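PDB 4ETX: PelD from Pseudomonas aeruginosa, which binds the second messenger cyclic di-GMP, this chain being its soluble part, in which a GAF domain is followed by a degenerate GGDEF domain. Local coordinates for residues G12-L17 / A150-S155; A167-Q172 / L215-R220; A188-F193 / V229-L234. All blocks are in the same frame, centred on the assembly; numbering follows the deposited sequence.

Contact 1. Residues G12-L17 / A150-S155; sequences GLRQLL and ADLLQS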
ATOM      1  N   GLY A  12      -2.272   9.972  -6.405  1.00 27.65           N
ATOM      2  CA  GLY A  12      -1.844  11.377  -6.375  1.00 29.17           C
ATOM      3  C   GLY A  12      -0.419  11.579  -5.866  1.00 30.28           C
ATOM      4  O   GLY A  12       0.392  12.287  -6.504  1.00 31.03           O
ATOM      5  N   LEU A  13      -0.120  10.979  -4.710  1.00 28.63           N
ATOM      6  CA  LEU A  13       1.239  10.967  -4.164  1.00 29.16           C
ATOM      7  C   LEU A  13       2.278  10.334  -5.101  1.00 29.88           C
ATOM      8  O   LEU A  13       3.370  10.907  -5.284  1.00 29.54           O
ATOM      9  CB  LEU A  13       1.290  10.280  -2.787  1.00 28.31           C
ATOM     10  CG  LEU A  13       2.614  10.396  -2.020  1.00 29.61           C
ATOM     11  CD1 LEU A  13       2.944  11.889  -1.739  1.00 32.83           C
ATOM     12  CD2 LEU A  13       2.542   9.594  -0.729  1.00 29.33           C
ATOM     13  N   ARG A  14       1.954   9.167  -5.674  1.00 28.38           N
ATOM     14  CA  ARG A  14       2.868   8.500  -6.609  1.00 29.70           C
ATOM     15  C   ARG A  14       3.172   9.384  -7.814  1.00 31.70           C
ATOM     16  O   ARG A  14       4.308   9.405  -8.304  1.00 32.18           O
ATOM     17  CB  ARG A  14       2.318   7.130  -7.062  1.00 29.09           C
ATOM     18  CG  ARG A  14       3.318   6.230  -7.792  1.00 29.94           C
ATOM     19  CD  ARG A  14       2.709   4.834  -8.096  1.00 30.70           C
ATOM     20  NE  ARG A  14       1.692   4.898  -9.150  1.00 29.82           N
ATOM     21  CZ  ARG A  14       1.130   3.845  -9.731  1.00 28.97           C
ATOM     22  NH1 ARG A  14       1.470   2.617  -9.367  1.00 28.32           N
ATOM     23  NH2 ARG A  14       0.241   4.023 -10.699  1.00 27.97           N
ATOM     24  N   GLN A  15       2.163  10.126  -8.273  1.00 32.03           N
ATOM     25  CA  GLN A  15       2.331  11.036  -9.404  1.00 34.91           C
ATOM     26  C   GLN A  15       3.350  12.150  -9.114  1.00 36.44           C
ATOM     27  O   GLN A  15       4.224  12.439  -9.942  1.00 37.34           O
ATOM     28  CB  GLN A  15       0.975  11.623  -9.808  1.00 35.05           C
ATOM     29  CG  GLN A  15       1.054  12.696 -10.886  1.00 40.10           C
ATOM     30  CD  GLN A  15      -0.153  12.691 -11.791  1.00 43.58           C
ATOM     31  OE1 GLN A  15      -0.852  13.694 -11.919  1.00 46.51           O
ATOM     32  NE2 GLN A  15      -0.410  11.550 -12.427  1.00 45.53           N
ATOM     33  N   LEU A  16       3.218  12.767  -7.941  1.00 36.65           N
ATOM     34  CA  LEU A  16       4.117  13.821  -7.488  1.00 39.11           C
ATOM     35  C   LEU A  16       5.548  13.297  -7.360  1.00 39.56           C
ATOM     36  O   LEU A  16       6.514  13.949  -7.780  1.00 40.97           O
ATOM     37  CB  LEU A  16       3.621  14.380  -6.150  1.00 38.51           C
ATOM     38  CG  LEU A  16       2.646  15.570  -6.086  1.00 41.39           C
ATOM     39  CD1 LEU A  16       2.146  16.097  -7.435  1.00 44.28           C
ATOM     40  CD2 LEU A  16       1.484  15.271  -5.148  1.00 40.91           C
ATOM     41  N   LEU A  17       5.659  12.099  -6.799  1.00 38.54           N
ATOM     42  CA  LEU A  17       6.923  11.402  -6.650  1.00 40.11           C
ATOM     43  C   LEU A  17       7.578  11.189  -8.011  1.00 41.72           C
ATOM     44  O   LEU A  17       8.761  11.484  -8.192  1.00 42.60           O
ATOM     45  CB  LEU A  17       6.660  10.054  -5.997  1.00 38.79           C
ATOM     46  CG  LEU A  17       7.487   9.528  -4.819  1.00 41.45           C
ATOM     47  CD1 LEU A  17       8.354  10.586  -4.129  1.00 41.11           C
ATOM     48  CD2 LEU A  17       6.538   8.844  -3.826  1.00 39.55           C
ATOM     49  N   ALA A 150       5.366   5.058   3.067  1.00 27.32           N
ATOM     50  CA  ALA A 150       6.732   4.588   3.231  1.00 30.08           C
ATOM     51  C   ALA A 150       7.210   3.728   2.051  1.00 31.30           C
ATOM     52  O   ALA A 150       8.344   3.917   1.559  1.00 32.49           O
ATOM     53  CB  ALA A 150       6.887   3.853   4.558  1.00 30.49           C
ATOM     54  N   ASP A 151       6.343   2.820   1.574  1.00 31.47           N
ATOM     55  CA  ASP A 151       6.646   1.986   0.414  1.00 32.78           C
ATOM     56  C   ASP A 151       6.911   2.837  -0.837  1.00 34.19           C
ATOM     57  O   ASP A 151       7.815   2.529  -1.618  1.00 34.63           O
ATOM     58  CB  ASP A 151       5.486   1.037   0.084  1.00 31.80           C
ATOM     59  CG  ASP A 151       5.293  -0.063   1.111  1.00 33.95           C
ATOM     60  OD1 ASP A 151       6.141  -0.235   2.036  1.00 35.88           O
ATOM     61  OD2 ASP A 151       4.269  -0.774   0.975  1.00 32.88           O
ATOM     62  N   LEU A 152       6.095   3.880  -1.031  1.00 34.43           N
ATOM     63  CA  LEU A 152       6.209   4.765  -2.201  1.00 36.92           C
ATOM     64  C   LEU A 152       7.463   5.618  -2.157  1.00 39.82           C
ATOM     65  O   LEU A 152       8.056   5.922  -3.198  1.00 40.87           O
ATOM     66  CB  LEU A 152       4.980   5.675  -2.321  1.00 35.56           C
ATOM     67  CG  LEU A 152       3.668   5.115  -2.890  1.00 34.73           C
ATOM     68  CD1 LEU A 152       2.559   6.149  -2.752  1.00 33.01           C
ATOM     69  CD2 LEU A 152       3.790   4.681  -4.345  1.00 33.21           C
ATOM     70  N   LEU A 153       7.854   6.012  -0.948  1.00 42.37           N
ATOM     71  CA  LEU A 153       9.063   6.801  -0.737  1.00 46.37           C
ATOM     72  C   LEU A 153      10.299   5.945  -0.978  1.00 49.52           C
ATOM     73  O   LEU A 153      11.308   6.454  -1.456  1.00 50.88           O
ATOM     74  CB  LEU A 153       9.091   7.414   0.667  1.00 45.94           C
ATOM     75  CG  LEU A 153       8.076   8.523   0.973  1.00 46.44           C
ATOM     76  CD1 LEU A 153       7.965   8.742   2.475  1.00 46.48           C
ATOM     77  CD2 LEU A 153       8.415   9.836   0.251  1.00 46.33           C
ATOM     78  N   GLN A 154      10.187   4.649  -0.672  1.00 51.85           N
ATOM     79  CA  GLN A 154      11.226   3.628  -0.914  1.00 55.96           C
ATOM     80  C   GLN A 154      11.747   3.649  -2.365  1.00 58.12           C
ATOM     81  O   GLN A 154      12.398   2.707  -2.812  1.00 59.42           O
ATOM     82  CB  GLN A 154      10.661   2.233  -0.570  1.00 55.31           C
ATOM     83  CG  GLN A 154      11.689   1.122  -0.280  1.00 58.94           C
ATOM     84  CD  GLN A 154      11.118  -0.295  -0.442  1.00 60.73           C
ATOM     85  OE1 GLN A 154      11.480  -1.014  -1.375  1.00 60.99           O
ATOM     86  NE2 GLN A 154      10.223  -0.695   0.468  1.00 60.94           N
ATOM     87  N   SER A 155      11.466   4.742  -3.080  1.00 60.08           N
ATOM     88  CA  SER A 155      11.738   4.883  -4.523  1.00 62.35           C
ATOM     89  C   SER A 155      13.219   5.031  -4.909  1.00 65.61           C
ATOM     90  O   SER A 155      13.552   5.698  -5.896  1.00 66.91           O
ATOM     91  CB  SER A 155      10.911   6.033  -5.117  1.00 61.62           C
ATOM     92  OG  SER A 155      11.394   7.291  -4.672  1.00 62.85           O
TER

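Contact 2. Residues A167-Q172 / L215-R220; sequences AQRFSQ and LDVQLR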
ATOM      1  N   ALA A 167       8.646  -6.473 -11.846  1.00 49.74           N
ATOM      2  CA  ALA A 167       8.661  -7.556 -10.854  1.00 48.90           C
ATOM      3  C   ALA A 167       8.858  -7.027  -9.422  1.00 48.18           C
ATOM      4  O   ALA A 167       8.247  -7.525  -8.478  1.00 47.31           O
ATOM      5  CB  ALA A 167       9.735  -8.571 -11.200  1.00 50.59           C
ATOM      6  N   GLN A 168       9.723  -6.024  -9.274  1.00 48.30           N
ATOM      7  CA  GLN A 168      10.009  -5.405  -7.975  1.00 48.04           C
ATOM      8  C   GLN A 168       8.769  -4.745  -7.390  1.00 44.57           C
ATOM      9  O   GLN A 168       8.479  -4.917  -6.211  1.00 44.25           O
ATOM     10  CB  GLN A 168      11.133  -4.362  -8.094  1.00 49.68           C
ATOM     11  CG  GLN A 168      12.547  -4.901  -7.877  1.00 55.19           C
ATOM     12  CD  GLN A 168      13.606  -4.096  -8.633  1.00 60.54           C
ATOM     13  OE1 GLN A 168      13.310  -3.066  -9.241  1.00 62.10           O
ATOM     14  NE2 GLN A 168      14.845  -4.578  -8.614  1.00 64.19           N
ATOM     15  N   ARG A 169       8.042  -4.001  -8.227  1.00 42.36           N
ATOM     16  CA  ARG A 169       6.812  -3.308  -7.804  1.00 39.49           C
ATOM     17  C   ARG A 169       5.685  -4.282  -7.410  1.00 37.90           C
ATOM     18  O   ARG A 169       5.020  -4.067  -6.400  1.00 36.42           O
ATOM     19  CB  ARG A 169       6.335  -2.309  -8.882  1.00 39.21           C
ATOM     20  CG  ARG A 169       5.231  -1.327  -8.412  1.00 37.28           C
ATOM     21  CD  ARG A 169       4.682  -0.452  -9.557  1.00 37.22           C
ATOM     22  NE  ARG A 169       5.667   0.508 -10.065  1.00 39.13           N
ATOM     23  CZ  ARG A 169       6.275   0.423 -11.252  1.00 40.62           C
ATOM     24  NH1 ARG A 169       6.002  -0.573 -12.092  1.00 39.28           N
ATOM     25  NH2 ARG A 169       7.158   1.344 -11.607  1.00 40.74           N
ATOM     26  N   PHE A 170       5.481  -5.334  -8.218  1.00 37.62           N
ATOM     27  CA  PHE A 170       4.511  -6.410  -7.936  1.00 36.41           C
ATOM     28  C   PHE A 170       4.801  -7.113  -6.605  1.00 37.66           C
ATOM     29  O   PHE A 170       3.899  -7.362  -5.807  1.00 37.38           O
ATOM     30  CB  PHE A 170       4.521  -7.467  -9.065  1.00 36.61           C
ATOM     31  CG  PHE A 170       3.453  -8.532  -8.914  1.00 33.78           C
ATOM     32  CD1 PHE A 170       2.224  -8.391  -9.556  1.00 32.14           C
ATOM     33  CD2 PHE A 170       3.674  -9.650  -8.127  1.00 32.44           C
ATOM     34  CE1 PHE A 170       1.226  -9.345  -9.403  1.00 31.38           C
ATOM     35  CE2 PHE A 170       2.685 -10.619  -7.967  1.00 34.04           C
ATOM     36  CZ  PHE A 170       1.458 -10.462  -8.606  1.00 33.44           C
ATOM     37  N   SER A 171       6.062  -7.471  -6.396  1.00 38.75           N
ATOM     38  CA  SER A 171       6.476  -8.120  -5.161  1.00 40.47           C
ATOM     39  C   SER A 171       6.227  -7.257  -3.910  1.00 39.38           C
ATOM     40  O   SER A 171       5.757  -7.758  -2.892  1.00 39.38           O
ATOM     41  CB  SER A 171       7.957  -8.510  -5.252  1.00 42.74           C
ATOM     42  OG  SER A 171       8.441  -8.888  -3.980  1.00 46.02           O
ATOM     43  N   GLN A 172       6.535  -5.964  -3.998  1.00 38.24           N
ATOM     44  CA  GLN A 172       6.375  -5.067  -2.864  1.00 37.46           C
ATOM     45  C   GLN A 172       4.887  -4.865  -2.613  1.00 34.64           C
ATOM     46  O   GLN A 172       4.430  -4.983  -1.474  1.00 33.37           O
ATOM     47  CB  GLN A 172       7.054  -3.707  -3.107  1.00 37.97           C
ATOM     48  CG  GLN A 172       6.913  -2.727  -1.917  1.00 40.33           C
ATOM     49  CD  GLN A 172       6.992  -1.266  -2.318  1.00 42.51           C
ATOM     50  OE1 GLN A 172       6.193  -0.786  -3.122  1.00 40.72           O
ATOM     51  NE2 GLN A 172       7.936  -0.536  -1.721  1.00 44.37           N
ATOM     52  N   LEU A 215      -2.309   1.702  -9.890  1.00 33.04           N
ATOM     53  CA  LEU A 215      -2.005   0.789  -8.731  1.00 30.30           C
ATOM     54  C   LEU A 215      -2.116  -0.714  -9.036  1.00 29.49           C
ATOM     55  O   LEU A 215      -1.497  -1.548  -8.369  1.00 27.36           O
ATOM     56  CB  LEU A 215      -2.836   1.127  -7.480  1.00 31.16           C
ATOM     57  CG  LEU A 215      -2.171   1.815  -6.269  1.00 30.03           C
ATOM     58  CD1 LEU A 215      -1.203   2.885  -6.648  1.00 27.06           C
ATOM     59  CD2 LEU A 215      -3.178   2.299  -5.193  1.00 31.77           C
ATOM     60  N   ASP A 216      -2.903  -1.076 -10.046  1.00 28.16           N
ATOM     61  CA  ASP A 216      -2.858  -2.484 -10.480  1.00 27.66           C
ATOM     62  C   ASP A 216      -1.441  -2.787 -10.928  1.00 27.17           C
ATOM     63  O   ASP A 216      -0.813  -1.942 -11.560  1.00 27.55           O
ATOM     64  CB  ASP A 216      -3.885  -2.734 -11.570  1.00 27.70           C
ATOM     65  CG  ASP A 216      -5.304  -2.427 -11.096  1.00 30.25           C
ATOM     66  OD1 ASP A 216      -5.556  -2.371  -9.852  1.00 35.24           O
ATOM     67  OD2 ASP A 216      -6.179  -2.250 -11.950  1.00 33.90           O
ATOM     68  N   VAL A 217      -0.912  -3.950 -10.536  1.00 26.31           N
ATOM     69  CA  VAL A 217       0.436  -4.360 -10.965  1.00 27.40           C
ATOM     70  C   VAL A 217       0.399  -5.752 -11.597  1.00 26.25           C
ATOM     71  O   VAL A 217      -0.393  -6.617 -11.177  1.00 26.97           O
ATOM     72  CB  VAL A 217       1.496  -4.336  -9.806  1.00 27.75           C
ATOM     73  CG1 VAL A 217       1.909  -2.903  -9.468  1.00 28.56           C
ATOM     74  CG2 VAL A 217       0.981  -5.033  -8.554  1.00 28.57           C
ATOM     75  N   GLN A 218       1.258  -5.988 -12.586  1.00 25.89           N
ATOM     76  CA  GLN A 218       1.196  -7.252 -13.329  1.00 25.56           C
ATOM     77  C   GLN A 218       2.523  -7.952 -13.360  1.00 27.39           C
ATOM     78  O   GLN A 218       3.571  -7.316 -13.207  1.00 27.43           O
ATOM     79  CB  GLN A 218       0.704  -7.022 -14.767  1.00 25.19           C
ATOM     80  CG  GLN A 218      -0.557  -6.142 -14.858  1.00 25.64           C
ATOM     81  CD  GLN A 218      -1.044  -5.932 -16.291  1.00 28.75           C
ATOM     82  OE1 GLN A 218      -0.263  -6.016 -17.242  1.00 29.10           O
ATOM     83  NE2 GLN A 218      -2.345  -5.621 -16.447  1.00 28.66           N
ATOM     84  N   LEU A 219       2.478  -9.267 -13.578  1.00 28.06           N
ATOM     85  CA  LEU A 219       3.689 -10.065 -13.775  1.00 30.69           C
ATOM     86  C   LEU A 219       3.410 -11.071 -14.880  1.00 32.23           C
ATOM     87  O   LEU A 219       2.404 -11.780 -14.831  1.00 31.32           O
ATOM     88  CB  LEU A 219       4.071 -10.793 -12.491  1.00 31.34           C
ATOM     89  CG  LEU A 219       5.495 -11.289 -12.291  1.00 35.41           C
ATOM     90  CD1 LEU A 219       6.426 -10.096 -12.087  1.00 35.61           C
ATOM     91  CD2 LEU A 219       5.516 -12.216 -11.075  1.00 37.57           C
ATOM     92  N   ARG A 220       4.287 -11.090 -15.886  1.00 33.77           N
ATOM     93  CA  ARG A 220       4.196 -12.002 -17.028  1.00 35.78           C
ATOM     94  C   ARG A 220       5.012 -13.240 -16.733  1.00 37.30           C
ATOM     95  O   ARG A 220       6.199 -13.121 -16.422  1.00 39.02           O
ATOM     96  CB  ARG A 220       4.781 -11.338 -18.277  1.00 36.89           C
ATOM     97  CG  ARG A 220       4.243  -9.942 -18.540  1.00 40.21           C
ATOM     98  CD  ARG A 220       5.118  -9.155 -19.533  1.00 47.91           C
ATOM     99  NE  ARG A 220       6.479  -8.895 -19.058  1.00 53.94           N
ATOM    100  CZ  ARG A 220       7.307  -8.007 -19.607  1.00 58.41           C
ATOM    101  NH1 ARG A 220       6.911  -7.263 -20.638  1.00 59.85           N
ATOM    102  NH2 ARG A 220       8.533  -7.850 -19.120  1.00 61.09           N
TER

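Contact 3. Residues A188-F193 / V229-L234; sequences ACLYAF and VLLVLL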
ATOM      1  N   ALA A 188      -7.869  -7.226  -0.971  1.00 26.64           N
ATOM      2  CA  ALA A 188      -7.197  -7.054  -2.269  1.00 25.79           C
ATOM      3  C   ALA A 188      -7.579  -8.289  -3.073  1.00 25.58           C
ATOM      4  O   ALA A 188      -8.103  -9.259  -2.498  1.00 26.48           O
ATOM      5  CB  ALA A 188      -5.685  -6.965  -2.093  1.00 24.76           C
ATOM      6  N   CYS A 189      -7.314  -8.255  -4.380  1.00 25.16           N
ATOM      7  CA  CYS A 189      -7.636  -9.376  -5.256  1.00 25.66           C
ATOM      8  C   CYS A 189      -6.531  -9.696  -6.258  1.00 25.52           C
ATOM      9  O   CYS A 189      -5.964  -8.789  -6.881  1.00 24.86           O
ATOM     10  CB  CYS A 189      -8.927  -9.101  -6.016  1.00 25.70           C
ATOM     11  SG  CYS A 189      -9.614 -10.612  -6.772  1.00 30.24           S
ATOM     12  N   LEU A 190      -6.231 -10.990  -6.397  1.00 26.07           N
ATOM     13  CA  LEU A 190      -5.300 -11.473  -7.408  1.00 26.92           C
ATOM     14  C   LEU A 190      -6.083 -12.213  -8.476  1.00 26.76           C
ATOM     15  O   LEU A 190      -6.846 -13.145  -8.156  1.00 27.92           O
ATOM     16  CB  LEU A 190      -4.305 -12.466  -6.798  1.00 28.71           C
ATOM     17  CG  LEU A 190      -2.897 -12.043  -6.384  1.00 31.39           C
ATOM     18  CD1 LEU A 190      -2.247 -13.165  -5.598  1.00 34.17           C
ATOM     19  CD2 LEU A 190      -2.020 -11.664  -7.599  1.00 30.54           C
ATOM     20  N   TYR A 191      -5.892 -11.815  -9.724  1.00 24.44           N
ATOM     21  CA  TYR A 191      -6.408 -12.551 -10.871  1.00 24.20           C
ATOM     22  C   TYR A 191      -5.225 -13.156 -11.604  1.00 24.45           C
ATOM     23  O   TYR A 191      -4.245 -12.445 -11.896  1.00 24.43           O
ATOM     24  CB  TYR A 191      -7.138 -11.599 -11.851  1.00 22.48           C
ATOM     25  CG  TYR A 191      -8.579 -11.252 -11.520  1.00 22.29           C
ATOM     26  CD1 TYR A 191      -9.614 -12.177 -11.738  1.00 23.03           C
ATOM     27  CD2 TYR A 191      -8.922  -9.984 -11.003  1.00 21.73           C
ATOM     28  CE1 TYR A 191     -10.955 -11.851 -11.452  1.00 23.35           C
ATOM     29  CE2 TYR A 191     -10.239  -9.662 -10.702  1.00 21.73           C
ATOM     30  CZ  TYR A 191     -11.253 -10.603 -10.917  1.00 24.54           C
ATOM     31  OH  TYR A 191     -12.563 -10.296 -10.616  1.00 24.03           O
ATOM     32  N   ALA A 192      -5.339 -14.435 -11.955  1.00 24.47           N
ATOM     33  CA  ALA A 192      -4.418 -15.071 -12.892  1.00 24.57           C
ATOM     34  C   ALA A 192      -5.112 -15.432 -14.213  1.00 24.65           C
ATOM     35  O   ALA A 192      -6.090 -16.205 -14.216  1.00 25.47           O
ATOM     36  CB  ALA A 192      -3.833 -16.328 -12.268  1.00 24.70           C
ATOM     37  N   PHE A 193      -4.577 -14.933 -15.327  1.00 23.74           N
ATOM     38  CA  PHE A 193      -5.116 -15.260 -16.649  1.00 24.38           C
ATOM     39  C   PHE A 193      -4.168 -16.215 -17.375  1.00 25.06           C
ATOM     40  O   PHE A 193      -3.083 -15.817 -17.769  1.00 25.45           O
ATOM     41  CB  PHE A 193      -5.329 -13.989 -17.471  1.00 23.57           C
ATOM     42  CG  PHE A 193      -6.240 -12.979 -16.818  1.00 24.89           C
ATOM     43  CD1 PHE A 193      -7.627 -13.088 -16.950  1.00 27.61           C
ATOM     44  CD2 PHE A 193      -5.714 -11.916 -16.061  1.00 24.13           C
ATOM     45  CE1 PHE A 193      -8.487 -12.155 -16.347  1.00 27.61           C
ATOM     46  CE2 PHE A 193      -6.582 -10.976 -15.450  1.00 25.97           C
ATOM     47  CZ  PHE A 193      -7.949 -11.100 -15.592  1.00 25.09           C
ATOM     48  N   VAL A 229       1.024 -17.008 -18.398  1.00 35.02           N
ATOM     49  CA  VAL A 229       0.094 -16.545 -17.352  1.00 32.77           C
ATOM     50  C   VAL A 229       0.389 -15.087 -17.047  1.00 31.58           C
ATOM     51  O   VAL A 229       1.538 -14.709 -16.844  1.00 32.00           O
ATOM     52  CB  VAL A 229       0.217 -17.352 -16.016  1.00 34.13           C
ATOM     53  CG1 VAL A 229      -0.795 -16.823 -14.975  1.00 31.87           C
ATOM     54  CG2 VAL A 229       0.023 -18.842 -16.234  1.00 34.22           C
ATOM     55  N   LEU A 230      -0.653 -14.271 -17.035  1.00 29.76           N
ATOM     56  CA  LEU A 230      -0.537 -12.907 -16.595  1.00 29.33           C
ATOM     57  C   LEU A 230      -1.235 -12.777 -15.247  1.00 28.69           C
ATOM     58  O   LEU A 230      -2.457 -12.936 -15.159  1.00 27.68           O
ATOM     59  CB  LEU A 230      -1.168 -11.960 -17.614  1.00 28.99           C
ATOM     60  CG  LEU A 230      -0.776 -10.507 -17.318  1.00 31.49           C
ATOM     61  CD1 LEU A 230       0.504 -10.132 -18.090  1.00 34.16           C
ATOM     62  CD2 LEU A 230      -1.928  -9.561 -17.574  1.00 32.38           C
ATOM     63  N   LEU A 231      -0.445 -12.508 -14.211  1.00 28.29           N
ATOM     64  CA  LEU A 231      -0.942 -12.308 -12.843  1.00 28.18           C
ATOM     65  C   LEU A 231      -1.181 -10.818 -12.624  1.00 27.32           C
ATOM     66  O   LEU A 231      -0.330  -9.990 -12.973  1.00 26.28           O
ATOM     67  CB  LEU A 231       0.124 -12.792 -11.866  1.00 30.71           C
ATOM     68  CG  LEU A 231      -0.159 -13.439 -10.519  1.00 32.78           C
ATOM     69  CD1 LEU A 231      -1.032 -14.681 -10.693  1.00 36.22           C
ATOM     70  CD2 LEU A 231       1.201 -13.836  -9.926  1.00 33.78           C
ATOM     71  N   VAL A 232      -2.352 -10.479 -12.089  1.00 24.89           N
ATOM     72  CA  VAL A 232      -2.712  -9.110 -11.847  1.00 24.21           C
ATOM     73  C   VAL A 232      -3.123  -8.985 -10.373  1.00 25.07           C
ATOM     74  O   VAL A 232      -4.043  -9.698  -9.904  1.00 24.53           O
ATOM     75  CB  VAL A 232      -3.884  -8.636 -12.747  1.00 23.90           C
ATOM     76  CG1 VAL A 232      -4.099  -7.122 -12.562  1.00 22.79           C
ATOM     77  CG2 VAL A 232      -3.612  -8.933 -14.249  1.00 26.28           C
ATOM     78  N   LEU A 233      -2.442  -8.098  -9.651  1.00 24.79           N
ATOM     79  CA  LEU A 233      -2.871  -7.745  -8.289  1.00 24.41           C
ATOM     80  C   LEU A 233      -3.615  -6.403  -8.255  1.00 23.82           C
ATOM     81  O   LEU A 233      -3.144  -5.413  -8.818  1.00 24.21           O
ATOM     82  CB  LEU A 233      -1.676  -7.748  -7.318  1.00 25.40           C
ATOM     83  CG  LEU A 233      -1.920  -7.216  -5.901  1.00 24.74           C
ATOM     84  CD1 LEU A 233      -2.685  -8.263  -5.050  1.00 22.52           C
ATOM     85  CD2 LEU A 233      -0.579  -6.802  -5.211  1.00 24.26           C
ATOM     86  N   LEU A 234      -4.764  -6.393  -7.581  1.00 22.32           N
ATOM     87  CA  LEU A 234      -5.567  -5.191  -7.357  1.00 22.76           C
ATOM     88  C   LEU A 234      -5.452  -4.829  -5.870  1.00 23.40           C
ATOM     89  O   LEU A 234      -6.208  -5.334  -5.035  1.00 24.58           O
ATOM     90  CB  LEU A 234      -7.026  -5.434  -7.768  1.00 22.43           C
ATOM     91  CG  LEU A 234      -7.258  -6.139  -9.133  1.00 22.47           C
ATOM     92  CD1 LEU A 234      -8.756  -6.352  -9.390  1.00 25.87           C
ATOM     93  CD2 LEU A 234      -6.653  -5.354 -10.242  1.00 25.63           C
TER

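Contact 1. Residues G12-L17 / A150-S155
Arg14, whose aliphatic stem lies against Leu152, spends the NH1 at its far end on a hydrogen bond to the hydroxyl of Tyr173, a residue of helix 165-184. With CG anti to the backbone N (chi1 -167°) and chi2 extended, CB, CG and CD of Arg14 all run past a single methyl, Leu152 CD2, with CG 3.8 Å from it; the two side chains meet at about a right angle. A bend at chi3, near 72°, then carries the guanidinium away from helix 136-153. CD1 of Leu152 turns to the adjacent residue, 4.0 Å from Leu13 CD2, so Leu152 reaches Leu13 and Arg14 with one methyl for each. Leu17, a turn further along, comes in over the backbone of Leu152. Its CD2 is 3.4 Å from Leu152 O and 3.8 Å from Leu152 CB, while its CD1 brushes Leu153 CD2 at 4.4 Å. Pro26 touches both Leu17 and Leu153 from helix 26-29, and Thr33 of helix 31-41 adjoins Leu13. Helix 2-18, at the start of the chain, is thus laid along the closing turns of helix 136-153, the last helix of the GAF region. The side chain of Arg14 is about 8 Å from those of Arg213 and Asp216, which bind cyclic di-GMP in another structure of the protein. Leucine methyls, the arginine stem and one backbone carbonyl make the contact; with no hydrogen bond between 12-17 and 150-155, the pairing rests on van der Waals fit, while the bond to Tyr173 helps fix where the Arg14 guanidinium lies.

Contact 2. Residues A167-Q172 / L215-R220
Phe170 lays one face of its ring over Leu219, whose CB stands 4.3 Å from the ring centroid and 12° off the normal, a CH-pi contact almost straight above the middle of the ring. The edge of the same ring is turned to the backbone of the strand: CD1 and CE1 each come to 3.6 Å from Val217 O, near the plane of the ring. CD1 also lies 3.7 Å from Val217 CG2, so ring edge, carbonyl and methyl meet at one place. With its CG anti to the backbone N (chi1 -174°), Phe170 holds the ring out from the helix toward the sheet, where Leu231 and Leu233 of the next strand touch it too. Val217 divides its methyls between two consecutive helix residues: CG2 goes to Phe170, and CG1 meets the stem of Arg169, 3.7 Å from CD. Helix 165-184 here lies across strand 217-222, one of the two edge strands of the antiparallel sheet of the GGDEF domain, with segment axes 7.6 Å apart at closest and a signed crossing angle of -121°. The strand follows directly on Asp216, which with Arg213 forms an RxxD pair like that of the inhibitory site of GGDEF proteins; both residues bind cyclic di-GMP in another structure of PelD, although none is bound here. One turn earlier on the helix, Leu219 CD1 packs on Ala167, 3.6 Å from its CA and 3.7 Å from its CB. Gln218, between the two inward-facing residues, points away from the helix and gives its NE2 to Leu208 O of helix 201-210. The guanidinium of Arg169 makes a long, weak ion pair with Asp166, just before the segment.

Contact 3. Residues A188-F193 / V229-L234
Tyr191 and Val232 form a hydrogen-bonded antiparallel pair, Tyr191 N reaching Val232 O at 2.8 Å, in the carbonyl plane, and Val232 N reaching Tyr191 O at 2.7 Å. Cys189 with Leu234 and Phe193 with Leu230 repeat the pattern, giving six N-H...O bonds; the longest is Cys189 N to Leu234 O at 3.2 Å. Phe193 N to Leu230 O is the straightest at the hydrogen (172°), its donor tilted 34° from the carbonyl plane. Val232 O also receives the CA-H of Leu190, and Leu234 O a hydrogen bond from the hydroxyl of Thr237, which contacts cyclic di-GMP in another structure. Residues alternating with these pairs bond outward through their backbones, Leu190 and Ala192 to strand 268-275, Val229 and Leu231 to strand 217-222, which makes 188-195 and 228-234 the inner strands of the GGDEF domain's antiparallel sheet. On the face toward helix 165-184, Ala192 CB meets Leu231 CD1 at 3.6 Å. On the other, beside helix 239-256, Leu234 CD1 lies at the Tyr191 ring edge, 3.9 Å from CE2. Phe193 CG stands anti to its carbonyl carbon (chi1 -57°), bringing the CD2/CE2 edge to Leu230 O and Val232 CG2. The buried Tyr191 hydroxyl is satisfied by Ser242 O.

From the N terminus, helix 2-18 runs into contact 1, which closes a loop of 132 residues spanning most of the GAF region. It is complete before contact 2 opens on the next helix, 165-184, yet the two touch: Asp151 O is probably hydrogen-bonded to Gln172 NE2, and Arg14 packs on Leu215. Contact 2 closes a loop of 42 residues and contact 3 one of 35; these two cross, their segments alternating as helix 165-184 and strands 188-195, 217-222 and 228-234. Probable backbone bonds, Val217 O to Leu233 N and Leu219 N to Leu231 O, join them, so contact 2 sets its helix on the sheet that contact 3 continues. Contact 3 does not touch contact 1.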